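Local coordinates for ORF10 (Moritella marina, PDB 6RIW), which probably catalyses the condensation that forms 3-oxoacyl-carrier-protein intermediates in polyunsaturated fatty acid synthesis, this piece being the ketosynthase and chain length factor didomain of a longer synthase, at residues Leu550-Leu555 and Ile910-Gln915; Glu297-Pro302 and Gly642-Ser647. All coordinates share one frame; numbering follows the deposited sequence.

From the N terminus, the ketosynthase half contributes residues 297-302 first; the chain then enters the chain length factor half, laying down 550-555 and 642-647, before reaching 910-915. Contact 2 closes a loop of 339 intervening residues when helix 642-653 meets the turn at 297-302, so it joins the two halves. Contact 1 closes one of 354 when strand 907-911 and the loop after it come back to the start of helix 552-567. The segments alternate, so the loops cross rather than nest. The centres lie 19 Å apart, yet helices 552-567 and 642-653 touch directly: Gln-554 CD packs on Met-645 CB at 3.5 Å, linking both contacts.

Contact 1: residues Leu550-Leu555 and Ile910-Gln915; sequences LIPQQL and IKLGGQ
Leu-555, which meets Ile-910 across the contact, gives its backbone N to Ile-551 O at 3.3 Å, and the same oxygen takes a weak bond from Gln-554 N. Ile-551 stands at the N-cap and Pro-552 opens helix 552-567, a place that suits proline because a first-turn residue has no helical hydrogen bond to give. The pyrrolidine ring turns to the other segment: Pro-552 CB lies 3.9 Å from Leu-912 CG, and Pro-552 CG is only a little farther from that branch point, at 4.1 Å. The two side chains slide past one another in opposite directions, so the forked leucine lies alongside the ring, with its CD1 against Pro-552 CB as well.

One helical turn on, Leu-555 and Ile-910 cross at about a right angle and meet through single methyls, Leu-555 CD1 to Ile-910 CD1 at 3.5 Å, a tight approach. In Ile-910 the long branch CG1 runs opposite the carbonyl carbon (chi1 -65°), which carries its terminal methyl to the leucine. Ile-535 touches both side chains from strand 532-536, the antiparallel partner of strand 907-911. Strand alternation turns Lys-911 the other way, where its NZ bonds Gln-532 OE1. Beyond Leu-912 the chain bends through Gly-913, at phi 80° and psi -137°, angles that favour glycine.

No hydrogen bond joins the two segments. Ile-551 O is taken up within the helix start, and the backbones of Ile-910 and Leu-912 bond to Leu-533 and Glu-531, which leaves residues 910-912 held to the helix start by apolar fit and the exclusion of water.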
ATOM      1  N   LEU A 550       8.679 -14.425  -8.598  1.00 24.45           N
ATOM      2  CA  LEU A 550       8.205 -13.179  -7.996  1.00 19.48           C
ATOM      3  C   LEU A 550       8.434 -12.006  -8.948  1.00 18.36           C
ATOM      4  O   LEU A 550       9.412 -11.972  -9.695  1.00 21.28           O
ATOM      5  CB  LEU A 550       8.919 -12.908  -6.670  1.00 19.69           C
ATOM      6  CG  LEU A 550       9.092 -14.052  -5.668  1.00 23.92           C
ATOM      7  CD1 LEU A 550       9.653 -13.475  -4.366  1.00 24.94           C
ATOM      8  CD2 LEU A 550       7.769 -14.762  -5.408  1.00 23.00           C
ATOM      9  N   ILE A 551       7.534 -11.022  -8.912  1.00 18.27           N
ATOM     10  CA  ILE A 551       7.665  -9.890  -9.829  1.00 16.25           C
ATOM     11  C   ILE A 551       8.914  -9.079  -9.473  1.00 14.43           C
ATOM     12  O   ILE A 551       9.367  -9.094  -8.315  1.00 15.51           O
ATOM     13  CB  ILE A 551       6.402  -9.002  -9.833  1.00 16.63           C
ATOM     14  CG1 ILE A 551       6.154  -8.354  -8.455  1.00 16.86           C
ATOM     15  CG2 ILE A 551       5.180  -9.802 -10.307  1.00 16.60           C
ATOM     16  CD1 ILE A 551       5.173  -7.129  -8.508  1.00 15.53           C
ATOM     17  N   PRO A 552       9.493  -8.359 -10.433  1.00 13.90           N
ATOM     18  CA  PRO A 552      10.738  -7.615 -10.152  1.00 17.27           C
ATOM     19  C   PRO A 552      10.610  -6.559  -9.073  1.00 16.20           C
ATOM     20  O   PRO A 552      11.605  -6.307  -8.389  1.00 17.91           O
ATOM     21  CB  PRO A 552      11.081  -6.992 -11.515  1.00 16.06           C
ATOM     22  CG  PRO A 552      10.465  -7.926 -12.512  1.00 20.43           C
ATOM     23  CD  PRO A 552       9.193  -8.420 -11.877  1.00 17.35           C
ATOM     24  N   GLN A 553       9.429  -5.950  -8.864  1.00 14.97           N
ATOM     25  CA  GLN A 553       9.298  -4.976  -7.771  1.00 15.70           C
ATOM     26  C   GLN A 553       9.751  -5.575  -6.435  1.00 18.11           C
ATOM     27  O   GLN A 553      10.476  -4.936  -5.659  1.00 15.65           O
ATOM     28  CB  GLN A 553       7.849  -4.469  -7.658  1.00 16.93           C
ATOM     29  CG  GLN A 553       7.677  -3.332  -6.595  1.00 19.73           C
ATOM     30  CD  GLN A 553       6.225  -3.008  -6.266  1.00 18.26           C
ATOM     31  OE1 GLN A 553       5.422  -3.901  -5.984  1.00 20.54           O
ATOM     32  NE2 GLN A 553       5.887  -1.716  -6.270  1.00 21.02           N
ATOM     33  N   GLN A 554       9.341  -6.811  -6.155  1.00 13.20           N
ATOM     34  CA  GLN A 554       9.707  -7.422  -4.881  1.00 15.62           C
ATOM     35  C   GLN A 554      11.155  -7.907  -4.885  1.00 17.88           C
ATOM     36  O   GLN A 554      11.869  -7.731  -3.894  1.00 17.38           O
ATOM     37  CB  GLN A 554       8.735  -8.554  -4.555  1.00 17.44           C
ATOM     38  CG  GLN A 554       7.298  -8.022  -4.343  1.00 18.28           C
ATOM     39  CD  GLN A 554       6.492  -8.811  -3.299  1.00 18.30           C
ATOM     40  OE1 GLN A 554       6.878  -9.912  -2.883  1.00 20.79           O
ATOM     41  NE2 GLN A 554       5.355  -8.237  -2.875  1.00 17.19           N
ATOM     42  N   LEU A 555      11.625  -8.478  -5.997  1.00 14.50           N
ATOM     43  CA  LEU A 555      13.009  -8.956  -6.027  1.00 17.55           C
ATOM     44  C   LEU A 555      14.001  -7.804  -5.889  1.00 17.07           C
ATOM     45  O   LEU A 555      15.010  -7.922  -5.183  1.00 17.14           O
ATOM     46  CB  LEU A 555      13.269  -9.716  -7.328  1.00 18.03           C
ATOM     47  CG  LEU A 555      12.461 -11.007  -7.436  1.00 19.40           C
ATOM     48  CD1 LEU A 555      12.499 -11.546  -8.846  1.00 22.94           C
ATOM     49  CD2 LEU A 555      12.997 -12.018  -6.453  1.00 25.95           C
ATOM     50  N   ILE A 910      16.888 -12.056 -14.297  1.00 27.46           N
ATOM     51  CA  ILE A 910      15.467 -11.826 -14.519  1.00 25.85           C
ATOM     52  C   ILE A 910      15.324 -10.501 -15.250  1.00 25.76           C
ATOM     53  O   ILE A 910      15.839  -9.475 -14.783  1.00 21.81           O
ATOM     54  CB  ILE A 910      14.682 -11.822 -13.203  1.00 26.86           C
ATOM     55  CG1 ILE A 910      14.753 -13.216 -12.575  1.00 31.98           C
ATOM     56  CG2 ILE A 910      13.237 -11.409 -13.444  1.00 28.23           C
ATOM     57  CD1 ILE A 910      14.624 -13.213 -11.082  1.00 35.54           C
ATOM     58  N   LYS A 911      14.664 -10.530 -16.406  1.00 22.78           N
ATOM     59  CA  LYS A 911      14.460  -9.337 -17.212  1.00 22.72           C
ATOM     60  C   LYS A 911      13.168  -8.651 -16.800  1.00 23.28           C
ATOM     61  O   LYS A 911      12.170  -9.311 -16.499  1.00 22.96           O
ATOM     62  CB  LYS A 911      14.418  -9.681 -18.704  1.00 26.21           C
ATOM     63  CG  LYS A 911      15.799  -9.969 -19.290  1.00 30.51           C
ATOM     64  CD  LYS A 911      15.726 -10.362 -20.757  1.00 35.22           C
ATOM     65  CE  LYS A 911      17.123 -10.529 -21.357  1.00 36.85           C
ATOM     66  NZ  LYS A 911      17.863  -9.231 -21.403  1.00 38.03           N
ATOM     67  N   LEU A 912      13.199  -7.322 -16.770  1.00 17.80           N
ATOM     68  CA  LEU A 912      11.985  -6.551 -16.530  1.00 14.81           C
ATOM     69  C   LEU A 912      11.152  -6.512 -17.815  1.00 20.69           C
ATOM     70  O   LEU A 912      11.665  -6.694 -18.920  1.00 20.91           O
ATOM     71  CB  LEU A 912      12.337  -5.139 -16.059  1.00 13.93           C
ATOM     72  CG  LEU A 912      12.633  -5.039 -14.556  1.00 15.09           C
ATOM     73  CD1 LEU A 912      13.956  -5.701 -14.227  1.00 18.90           C
ATOM     74  CD2 LEU A 912      12.669  -3.570 -14.139  1.00 16.71           C
ATOM     75  N   GLY A 913       9.855  -6.275 -17.663  1.00 15.64           N
ATOM     76  CA  GLY A 913       8.959  -6.414 -18.787  1.00 16.21           C
ATOM     77  C   GLY A 913       8.635  -7.879 -18.973  1.00 20.32           C
ATOM     78  O   GLY A 913       8.401  -8.606 -18.002  1.00 24.44           O
ATOM     79  N   GLY A 914       8.626  -8.336 -20.215  1.00 18.00           N
ATOM     80  CA  GLY A 914       8.353  -9.735 -20.464  1.00 25.12           C
ATOM     81  C   GLY A 914       8.165  -9.984 -21.943  1.00 22.48           C
ATOM     82  O   GLY A 914       8.580  -9.183 -22.780  1.00 20.68           O
ATOM     83  N   GLN A 915       7.529 -11.116 -22.237  1.00 24.22           N
ATOM     84  CA  GLN A 915       7.270 -11.538 -23.611  1.00 25.77           C
ATOM     85  C   GLN A 915       6.675 -10.411 -24.453  1.00 19.54           C
ATOM     86  O   GLN A 915       5.816  -9.652 -23.992  1.00 18.69           O
ATOM     87  CB  GLN A 915       6.312 -12.733 -23.580  1.00 28.48           C
ATOM     88  CG  GLN A 915       5.895 -13.257 -24.936  1.00 28.41           C
ATOM     89  CD  GLN A 915       5.421 -14.678 -24.842  1.00 32.78           C
ATOM     90  OE1 GLN A 915       4.468 -14.979 -24.129  1.00 41.16           O
ATOM     91  NE2 GLN A 915       6.100 -15.570 -25.543  1.00 44.11           N
TER

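Contact 2: residues Glu297-Pro302 and Gly642-Ser647; sequences EFVLSP and GNIMAS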
ATOM      1  N   GLU A 297       7.684 -19.863   8.464  1.00 30.02           N
ATOM      2  CA  GLU A 297       6.482 -20.234   7.731  1.00 31.74           C
ATOM      3  C   GLU A 297       6.457 -19.549   6.374  1.00 31.12           C
ATOM      4  O   GLU A 297       7.052 -18.484   6.182  1.00 32.00           O
ATOM      5  CB  GLU A 297       5.194 -19.871   8.505  1.00 31.46           C
ATOM      6  CG  GLU A 297       4.986 -20.649   9.801  1.00 32.39           C
ATOM      7  CD  GLU A 297       4.767 -22.131   9.566  1.00 43.06           C
ATOM      8  OE1 GLU A 297       5.223 -22.944  10.409  1.00 43.55           O
ATOM      9  OE2 GLU A 297       4.137 -22.481   8.538  1.00 41.97           O
ATOM     10  N   PHE A 298       5.778 -20.203   5.435  1.00 27.04           N
ATOM     11  CA  PHE A 298       5.418 -19.624   4.147  1.00 29.95           C
ATOM     12  C   PHE A 298       4.743 -18.269   4.348  1.00 27.33           C
ATOM     13  O   PHE A 298       4.158 -18.001   5.401  1.00 23.14           O
ATOM     14  CB  PHE A 298       4.495 -20.627   3.442  1.00 32.59           C
ATOM     15  CG  PHE A 298       3.922 -20.158   2.134  1.00 40.22           C
ATOM     16  CD1 PHE A 298       4.740 -19.930   1.034  1.00 39.16           C
ATOM     17  CD2 PHE A 298       2.547 -19.990   1.995  1.00 37.35           C
ATOM     18  CE1 PHE A 298       4.198 -19.516  -0.176  1.00 39.30           C
ATOM     19  CE2 PHE A 298       2.003 -19.582   0.787  1.00 37.38           C
ATOM     20  CZ  PHE A 298       2.825 -19.346  -0.295  1.00 35.98           C
ATOM     21  N   VAL A 299       4.822 -17.398   3.334  1.00 24.78           N
ATOM     22  CA  VAL A 299       4.348 -16.024   3.525  1.00 24.67           C
ATOM     23  C   VAL A 299       2.850 -15.937   3.812  1.00 26.15           C
ATOM     24  O   VAL A 299       2.380 -14.904   4.304  1.00 25.60           O
ATOM     25  CB  VAL A 299       4.702 -15.133   2.308  1.00 25.05           C
ATOM     26  CG1 VAL A 299       6.220 -15.011   2.143  1.00 25.61           C
ATOM     27  CG2 VAL A 299       4.030 -15.653   1.032  1.00 22.47           C
ATOM     28  N   LEU A 300       2.074 -16.977   3.509  1.00 24.99           N
ATOM     29  CA  LEU A 300       0.637 -16.921   3.760  1.00 27.21           C
ATOM     30  C   LEU A 300       0.211 -17.650   5.035  1.00 29.05           C
ATOM     31  O   LEU A 300      -0.971 -17.604   5.389  1.00 30.45           O
ATOM     32  CB  LEU A 300      -0.134 -17.481   2.554  1.00 32.55           C
ATOM     33  CG  LEU A 300      -0.062 -16.659   1.262  1.00 31.28           C
ATOM     34  CD1 LEU A 300      -0.964 -17.258   0.174  1.00 28.19           C
ATOM     35  CD2 LEU A 300      -0.414 -15.191   1.518  1.00 27.87           C
ATOM     36  N   SER A 301       1.141 -18.276   5.756  1.00 28.17           N
ATOM     37  CA  SER A 301       0.776 -19.126   6.893  1.00 27.69           C
ATOM     38  C   SER A 301       1.173 -18.489   8.216  1.00 28.89           C
ATOM     39  O   SER A 301       2.311 -18.020   8.354  1.00 31.77           O
ATOM     40  CB  SER A 301       1.445 -20.498   6.769  1.00 31.98           C
ATOM     41  OG  SER A 301       1.304 -21.007   5.451  1.00 36.80           O
ATOM     42  N   PRO A 302       0.294 -18.490   9.211  1.00 27.09           N
ATOM     43  CA  PRO A 302       0.616 -17.850  10.493  1.00 26.94           C
ATOM     44  C   PRO A 302       1.566 -18.692  11.332  1.00 29.45           C
ATOM     45  O   PRO A 302       1.608 -19.920  11.231  1.00 28.86           O
ATOM     46  CB  PRO A 302      -0.747 -17.733  11.179  1.00 27.72           C
ATOM     47  CG  PRO A 302      -1.525 -18.897  10.612  1.00 28.49           C
ATOM     48  CD  PRO A 302      -1.066 -19.061   9.195  1.00 30.64           C
ATOM     49  N   GLY A 642       1.771  -6.019  -1.731  1.00 20.51           N
ATOM     50  CA  GLY A 642       2.908  -5.148  -1.474  1.00 18.58           C
ATOM     51  C   GLY A 642       3.595  -5.394  -0.143  1.00 16.74           C
ATOM     52  O   GLY A 642       4.830  -5.380  -0.061  1.00 20.42           O
ATOM     53  N   ASN A 643       2.818  -5.612   0.931  1.00 16.75           N
ATOM     54  CA  ASN A 643       3.465  -5.735   2.232  1.00 16.75           C
ATOM     55  C   ASN A 643       4.313  -6.995   2.331  1.00 16.89           C
ATOM     56  O   ASN A 643       5.179  -7.084   3.210  1.00 18.86           O
ATOM     57  CB  ASN A 643       2.440  -5.715   3.371  1.00 19.20           C
ATOM     58  CG  ASN A 643       1.615  -6.990   3.433  1.00 21.24           C
ATOM     59  OD1 ASN A 643       0.782  -7.231   2.562  1.00 22.71           O
ATOM     60  ND2 ASN A 643       1.841  -7.814   4.466  1.00 18.28           N
ATOM     61  N   ILE A 644       4.107  -7.957   1.439  1.00 16.36           N
ATOM     62  CA  ILE A 644       4.828  -9.213   1.593  1.00 16.40           C
ATOM     63  C   ILE A 644       6.299  -9.016   1.271  1.00 16.73           C
ATOM     64  O   ILE A 644       7.151  -9.730   1.804  1.00 16.34           O
ATOM     65  CB  ILE A 644       4.171 -10.320   0.745  1.00 18.67           C
ATOM     66  CG1 ILE A 644       2.754 -10.579   1.279  1.00 19.45           C
ATOM     67  CG2 ILE A 644       5.007 -11.611   0.796  1.00 19.36           C
ATOM     68  CD1 ILE A 644       2.030 -11.809   0.676  1.00 23.52           C
ATOM     69  N   MET A 645       6.642  -8.027   0.440  1.00 15.73           N
ATOM     70  CA  MET A 645       8.067  -7.840   0.176  1.00 18.61           C
ATOM     71  C   MET A 645       8.818  -7.403   1.436  1.00 16.11           C
ATOM     72  O   MET A 645       9.965  -7.831   1.646  1.00 18.16           O
ATOM     73  CB  MET A 645       8.277  -6.879  -1.002  1.00 21.02           C
ATOM     74  CG  MET A 645       8.052  -5.410  -0.753  1.00 18.10           C
ATOM     75  SD  MET A 645       8.363  -4.525  -2.324  1.00 20.40           S
ATOM     76  CE  MET A 645       6.776  -3.740  -2.527  1.00 20.48           C
ATOM     77  N   ALA A 646       8.180  -6.618   2.318  1.00 14.34           N
ATOM     78  CA  ALA A 646       8.810  -6.308   3.604  1.00 17.49           C
ATOM     79  C   ALA A 646       8.916  -7.561   4.471  1.00 18.22           C
ATOM     80  O   ALA A 646       9.958  -7.813   5.092  1.00 17.50           O
ATOM     81  CB  ALA A 646       8.018  -5.218   4.343  1.00 15.53           C
ATOM     82  N   SER A 647       7.847  -8.361   4.506  1.00 14.82           N
ATOM     83  CA  SER A 647       7.844  -9.623   5.258  1.00 20.35           C
ATOM     84  C   SER A 647       8.930 -10.580   4.802  1.00 19.02           C
ATOM     85  O   SER A 647       9.457 -11.344   5.619  1.00 19.37           O
ATOM     86  CB  SER A 647       6.496 -10.327   5.098  1.00 19.04           C
ATOM     87  OG  SER A 647       5.501  -9.598   5.778  1.00 22.48           O
TER
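Val-299 and Ile-644 bring the two backbones closest, with 7.1 Å between their CA atoms. Residues 298-301 form a type I beta turn, in which Ser-301 N bonds Phe-298 O at 3.1 Å, while 642-647 lie on helix 642-653, with Ser-647 N reaching Asn-643 O at 3.2 Å. The turn presents Val-299 at its corner to the side of the helix. Ile-644 answers with its short branch: the methyl CG2, set opposite its own backbone N, sits 3.8 Å from Val-299 CB and 3.9 Å from Val-299 CG1, and the side chains cross at about a right angle. Two beta-branched residues suit this place, since each offers a methyl close to the backbone. The long branch of Ile-644 serves Leu-300, CD1 to Leu-300 CD2 at a looser 4.3 Å.

The contact bridges the two thiolase-fold halves, which associate much as two ketosynthase subunits do in a dimer, strand 189-193 running antiparallel to strand 659-663. The glycine-rich turn at Phe-440 and Gly-441, a ketosynthase family feature, is bonded by both segments: Val-299 shares a backbone hydrogen bond with Gly-441, whereas Asn-643 ND2 binds Phe-440 O and Ser-647 OG binds Gly-441 O. Within the turn, Val-299 CG2 rests over one face of the Phe-298 ring, 4.0 Å above its plane and toward the rim, and Ser-301 OG lies in plane at that ring's edge.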